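Local coordinates for protein enoyl-CoA hydratase (Mycobacterium thermoresistibile, PDB 3T3W) that probably hydrates the double bond of enoyl-CoA thioesters in lipid metabolism, as a hexameric member of the crotonase family that carries a bound zinc ion in this crystal, at residues Met157-Val162 and Asp250-Gly255; Phe150-Val155 and Glu178-Gly183. One frame throughout, in Å; residues are numbered along the deposited sequence.

Overall arrangement
Contact 1 and contact 2 lie about 12 Å apart, centre to centre, on the same side of the chain's centre. Their segments alternate along the chain: 150-155, 157-162, 178-183, then 250-255. The first two belong to one run of chain that leaves strand 149-151 and leads toward helix 167-171. Contact 2 sets the start of this run against the end of helix 173-182. Contact 1 sets its continuation against helix 241-263, where the zinc is bound. The two meet where Asp152 OD2 accepts a probable hydrogen bond from Val162 N. The connecting loop therefore lies between two helices, and both contacts also touch a second subunit.

Contact 1 (Met157-Val162 and Asp250-Gly255); sequences MDIGGV and DIHQTG. Unlike the reference sequence in segment 157-162: Asp158 (reference Gly). With ZN (zinc ion), chain T.
His252 is held at both nitrogens of its ring, by a zinc ion on one side and by the loop 157-162 on the other. His252 NE2 binds the zinc ion at 2.1 Å. His252 ND1 donates to Gly161 O at 2.7 Å, with an N-H...O angle of 151°. The acceptor lies at the ring edge, only 8° out of the ring plane, and the donor lies in the carbonyl plane. The two bonds fix the rotation of the ring. With ND1 as the donor, NE2 is left to bind the metal, and the Gly161 carbonyl acts as a second-shell partner. With CG of His252 anti to the backbone N (chi1 177°), the ring swings out from the helix and sets its ND1 edge at the Gly161 carbonyl.

Ile159 covers one face of the ring. Its CG2 lies 3.2 Å from His252 CE1, a tight approach. The other branch goes to the helix backbone: Ile159 CD1 reaches Gly255 C at 3.5 Å. Gly255 has no side chain, which leaves Ile159 CD1 and the Asp158 carbonyl lying directly on the helix backbone. Asp158 O is 3.6 Å from Gly255 CA.

A water bridges the backbones. It accepts from Gly160 N and donates to Ile251 O, at 2.9 Å each. Gly160 is the centre of an inverse gamma turn, closed by a weak bond from Gly161 N to Ile159 O.

A second water also binds the zinc. Glu102, Glu163 and His256 complete its protein ligands, and the His256 ring meets that of His252. Two histidines four residues apart on one helix, joined by two carboxylates, make this a His/Glu zinc site.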
loop_
_atom_site.group_PDB
_atom_site.type_symbol
_atom_site.label_atom_id
_atom_site.label_comp_id
_atom_site.label_asym_id
_atom_site.label_seq_id
_atom_site.Cartn_x
_atom_site.Cartn_y
_atom_site.Cartn_z
ATOM N N MET F 157 22.282 22.333 4.944
ATOM C CA MET F 157 22.405 22.805 3.568
ATOM C C MET F 157 21.051 23.004 2.873
ATOM O O MET F 157 21.014 23.137 1.667
ATOM C CB MET F 157 23.211 21.801 2.747
ATOM C CG MET F 157 24.636 21.661 3.176
ATOM S SD MET F 157 25.445 20.403 2.141
ATOM C CE MET F 157 27.122 20.548 2.788
ATOM N N ASP F 158 19.973 23.019 3.647
ATOM C CA ASP F 158 18.607 23.247 3.177
ATOM C C ASP F 158 17.930 22.081 2.494
ATOM O O ASP F 158 16.961 22.270 1.762
ATOM C CB ASP F 158 18.454 24.538 2.360
ATOM C CG ASP F 158 17.712 25.612 3.154
ATOM O OD1 ASP F 158 16.442 25.569 3.320
ATOM O OD2 ASP F 158 18.439 26.444 3.676
ATOM N N ILE F 159 18.377 20.869 2.789
ATOM C CA ILE F 159 17.842 19.697 2.149
ATOM C C ILE F 159 17.288 18.714 3.173
ATOM O O ILE F 159 17.900 18.521 4.227
ATOM C CB ILE F 159 18.977 18.961 1.381
ATOM C CG1 ILE F 159 19.737 19.910 0.471
ATOM C CG2 ILE F 159 18.409 17.799 0.589
ATOM C CD1 ILE F 159 18.881 20.531 -0.594
ATOM N N GLY F 160 16.144 18.091 2.885
ATOM C CA GLY F 160 15.503 17.209 3.832
ATOM C C GLY F 160 16.017 15.768 3.852
ATOM O O GLY F 160 15.252 14.841 3.527
ATOM N N GLY F 161 17.299 15.582 4.146
ATOM C CA GLY F 161 17.899 14.249 4.122
ATOM C C GLY F 161 18.439 13.948 2.731
ATOM O O GLY F 161 18.024 14.573 1.724
ATOM N N VAL F 162 19.318 12.962 2.645
ATOM C CA VAL F 162 19.912 12.575 1.336
ATOM C C VAL F 162 18.881 11.942 0.394
ATOM O O VAL F 162 17.698 11.682 0.762
ATOM C CB VAL F 162 21.125 11.643 1.526
ATOM C CG1 VAL F 162 22.269 12.410 2.245
ATOM C CG2 VAL F 162 20.724 10.380 2.310
ATOM N N ASP F 250 11.740 13.158 -4.760
ATOM C CA ASP F 250 11.143 14.430 -5.125
ATOM C C ASP F 250 11.140 15.447 -3.960
ATOM O O ASP F 250 11.383 16.640 -4.192
ATOM C CB ASP F 250 9.730 14.265 -5.702
ATOM C CG ASP F 250 9.758 13.472 -7.004
ATOM O OD1 ASP F 250 10.451 13.972 -7.954
ATOM O OD2 ASP F 250 9.171 12.343 -7.052
ATOM N N ILE F 251 10.879 14.984 -2.744
ATOM C CA ILE F 251 10.983 15.875 -1.562
ATOM C C ILE F 251 12.415 16.485 -1.470
ATOM O O ILE F 251 12.595 17.689 -1.265
ATOM C CB ILE F 251 10.576 15.119 -0.287
ATOM C CG1 ILE F 251 9.091 14.748 -0.341
ATOM C CG2 ILE F 251 10.951 15.919 1.000
ATOM C CD1 ILE F 251 8.601 13.718 0.689
ATOM N N HIS F 252 13.421 15.634 -1.618
ATOM C CA HIS F 252 14.817 16.049 -1.642
ATOM C C HIS F 252 15.042 17.102 -2.714
ATOM O O HIS F 252 15.656 18.154 -2.453
ATOM C CB HIS F 252 15.678 14.824 -1.820
ATOM C CG HIS F 252 17.151 15.134 -1.943
ATOM N ND1 HIS F 252 18.014 14.973 -0.914
ATOM C CD2 HIS F 252 17.901 15.594 -3.026
ATOM C CE1 HIS F 252 19.256 15.345 -1.312
ATOM N NE2 HIS F 252 19.194 15.739 -2.594
ATOM N N GLN F 253 14.499 16.881 -3.893
ATOM C CA GLN F 253 14.657 17.827 -4.984
ATOM C C GLN F 253 13.970 19.178 -4.732
ATOM O O GLN F 253 14.427 20.216 -5.226
ATOM C CB GLN F 253 14.219 17.181 -6.311
ATOM C CG GLN F 253 15.110 16.025 -6.753
ATOM C CD GLN F 253 16.553 16.411 -6.995
ATOM O OE1 GLN F 253 16.835 17.520 -7.424
ATOM N NE2 GLN F 253 17.478 15.522 -6.663
ATOM N N THR F 254 12.869 19.205 -3.980
ATOM C CA THR F 254 12.280 20.510 -3.622
ATOM C C THR F 254 13.272 21.313 -2.754
ATOM O O THR F 254 13.194 22.557 -2.712
ATOM C CB THR F 254 10.908 20.434 -2.889
ATOM O OG1 THR F 254 11.065 19.858 -1.568
ATOM C CG2 THR F 254 9.898 19.653 -3.745
ATOM N N GLY F 255 14.164 20.617 -2.046
ATOM C CA GLY F 255 15.217 21.301 -1.265
ATOM C C GLY F 255 16.175 22.014 -2.155
ATOM O O GLY F 255 16.517 23.212 -1.962
HETATM ZN ZN ZN T . 20.769 16.183 -3.864
HETATM O O HOH W 1 14.327 18.823 0.782
HETATM O O HOH W 2 22.051 16.814 -2.308
#

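Contact 2 (Phe150-Val155 and Glu178-Gly183); sequences FSDPVV and EILFTG
Asp152 and Leu180 cross at an angle, with one methyl group of the leucine meeting the carboxylate. Leu180 CD2 lies 3.6 Å from Asp152 OD2 and is almost as near to the backbone O of the same residue. This is a van der Waals contact. The polar bonds of the carboxylate go elsewhere: OD1 to Ser130, OD2 to His167 and to Val162 N. CG of Asp152 stands anti to the backbone N (chi1 -176°), which brings the carboxylate up beside the leucine methyl, within reach of these partners. Together they would hold the group in a fixed orientation. A weak bond from Val154 N to Asp152 OD1, of the Asx-turn type, adds to this.

The CB of Val155, last residue of its segment, points toward the helix. Val155 CG2 meets a carbonyl there, 3.2 Å from Leu180 O. Pro153 lies alongside the helix end, where its CB is 3.9 Å from Gly183 O. Gly183 is the first residue past the helix. At a positive phi of 71°, it brings its backbone against Pro153 CB.

No direct hydrogen bond joins the two segments. Two waters do so instead. One accepts from Asp152 N at 2.8 Å and donates to Ile179 O. The other donates to Asp152 O and to Leu180 O, and accepts from Val155 N at 2.9 Å. Ile179 O thus accepts two bonds, from the first water and from Gly183 N at 2.9 Å, while Leu180 O takes the second water.

Val155 also packs on Ala224 of a second subunit. Through Leu180 and the waters, the segment leaving strand 149-151 packs on the C-terminal turn of helix 173-182 in this crotonase-like fold.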
loop_
_atom_site.group_PDB
_atom_site.type_symbol
_atom_site.label_atom_id
_atom_site.label_comp_id
_atom_site.label_asym_id
_atom_site.label_seq_id
_atom_site.Cartn_x
_atom_site.Cartn_y
_atom_site.Cartn_z
ATOM N N PHE F 150 27.701 7.506 12.346
ATOM C CA PHE F 150 26.768 7.638 11.229
ATOM C C PHE F 150 25.974 8.909 11.381
ATOM O O PHE F 150 25.444 9.185 12.460
ATOM C CB PHE F 150 25.781 6.471 11.198
ATOM C CG PHE F 150 26.404 5.137 10.917
ATOM C CD1 PHE F 150 26.520 4.657 9.623
ATOM C CD2 PHE F 150 26.868 4.346 11.947
ATOM C CE1 PHE F 150 27.041 3.397 9.370
ATOM C CE2 PHE F 150 27.411 3.077 11.690
ATOM C CZ PHE F 150 27.525 2.609 10.396
ATOM N N SER F 151 25.838 9.683 10.296
ATOM C CA SER F 151 25.085 10.945 10.389
ATOM C C SER F 151 24.565 11.360 9.017
ATOM O O SER F 151 25.064 10.879 8.001
ATOM C CB SER F 151 25.981 12.065 11.001
ATOM O OG SER F 151 27.041 12.409 10.098
ATOM N N ASP F 152 23.559 12.229 9.019
ATOM C CA ASP F 152 23.139 12.911 7.807
ATOM C C ASP F 152 22.754 14.339 8.152
ATOM O O ASP F 152 21.574 14.599 8.351
ATOM C CB ASP F 152 21.989 12.190 7.128
ATOM C CG ASP F 152 21.597 12.823 5.819
ATOM O OD1 ASP F 152 22.323 13.780 5.375
ATOM O OD2 ASP F 152 20.538 12.406 5.280
ATOM N N PRO F 153 23.751 15.255 8.196
ATOM C CA PRO F 153 23.496 16.652 8.543
ATOM C C PRO F 153 23.099 17.584 7.390
ATOM O O PRO F 153 23.318 18.829 7.494
ATOM C CB PRO F 153 24.817 17.092 9.161
ATOM C CG PRO F 153 25.844 16.272 8.495
ATOM C CD PRO F 153 25.198 14.947 8.177
ATOM N N VAL F 154 22.500 17.060 6.322
ATOM C CA VAL F 154 22.207 17.922 5.148
ATOM C C VAL F 154 21.114 18.934 5.352
ATOM O O VAL F 154 21.004 19.848 4.554
ATOM C CB VAL F 154 21.891 17.156 3.824
ATOM C CG1 VAL F 154 23.123 16.448 3.324
ATOM C CG2 VAL F 154 20.684 16.246 3.964
ATOM N N VAL F 155 20.343 18.851 6.455
ATOM C CA VAL F 155 19.354 19.909 6.755
ATOM C C VAL F 155 20.060 21.273 6.847
ATOM O O VAL F 155 19.497 22.308 6.408
ATOM C CB VAL F 155 18.494 19.575 8.012
ATOM C CG1 VAL F 155 17.831 20.819 8.617
ATOM C CG2 VAL F 155 17.424 18.504 7.670
ATOM N N GLU F 178 14.869 12.727 14.496
ATOM C CA GLU F 178 15.824 13.332 15.481
ATOM C C GLU F 178 17.154 13.651 14.804
ATOM O O GLU F 178 17.695 14.764 14.970
ATOM C CB GLU F 178 16.053 12.419 16.658
ATOM C CG GLU F 178 17.002 12.949 17.717
ATOM C CD GLU F 178 17.293 11.952 18.829
ATOM O OE1 GLU F 178 16.543 10.947 18.978
ATOM O OE2 GLU F 178 18.316 12.174 19.554
ATOM N N ILE F 179 17.718 12.676 14.108
ATOM C CA ILE F 179 19.054 12.878 13.523
ATOM C C ILE F 179 19.029 13.794 12.305
ATOM O O ILE F 179 20.017 14.474 12.049
ATOM C CB ILE F 179 19.849 11.590 13.283
ATOM C CG1 ILE F 179 19.220 10.764 12.192
ATOM C CG2 ILE F 179 19.956 10.769 14.591
ATOM C CD1 ILE F 179 19.757 10.979 10.828
ATOM N N LEU F 180 17.914 13.847 11.570
ATOM C CA LEU F 180 17.795 14.816 10.471
ATOM C C LEU F 180 17.622 16.268 11.017
ATOM O O LEU F 180 18.247 17.218 10.517
ATOM C CB LEU F 180 16.636 14.437 9.556
ATOM C CG LEU F 180 16.900 13.254 8.597
ATOM C CD1 LEU F 180 15.604 12.898 7.829
ATOM C CD2 LEU F 180 18.069 13.546 7.623
ATOM N N PHE F 181 16.791 16.418 12.054
ATOM C CA PHE F 181 16.476 17.718 12.604
ATOM C C PHE F 181 17.723 18.335 13.296
ATOM O O PHE F 181 17.876 19.562 13.307
ATOM C CB PHE F 181 15.354 17.643 13.638
ATOM C CG PHE F 181 13.971 17.345 13.081
ATOM C CD1 PHE F 181 13.669 17.441 11.727
ATOM C CD2 PHE F 181 12.964 16.975 13.954
ATOM C CE1 PHE F 181 12.379 17.192 11.262
ATOM C CE2 PHE F 181 11.667 16.707 13.504
ATOM C CZ PHE F 181 11.352 16.815 12.160
ATOM N N THR F 182 18.586 17.483 13.870
ATOM C CA THR F 182 19.723 17.969 14.651
ATOM C C THR F 182 21.028 17.896 13.909
ATOM O O THR F 182 21.982 18.624 14.257
ATOM C CB THR F 182 19.928 17.209 15.971
ATOM O OG1 THR F 182 20.163 15.825 15.671
ATOM C CG2 THR F 182 18.746 17.381 16.913
ATOM N N GLY F 183 21.124 17.001 12.927
ATOM C CA GLY F 183 22.392 16.704 12.273
ATOM C C GLY F 183 23.395 15.935 13.146
ATOM O O GLY F 183 24.565 15.837 12.802
HETATM O O HOH W 3 22.544 13.352 11.397
HETATM O O HOH W 4 20.237 16.944 8.597
#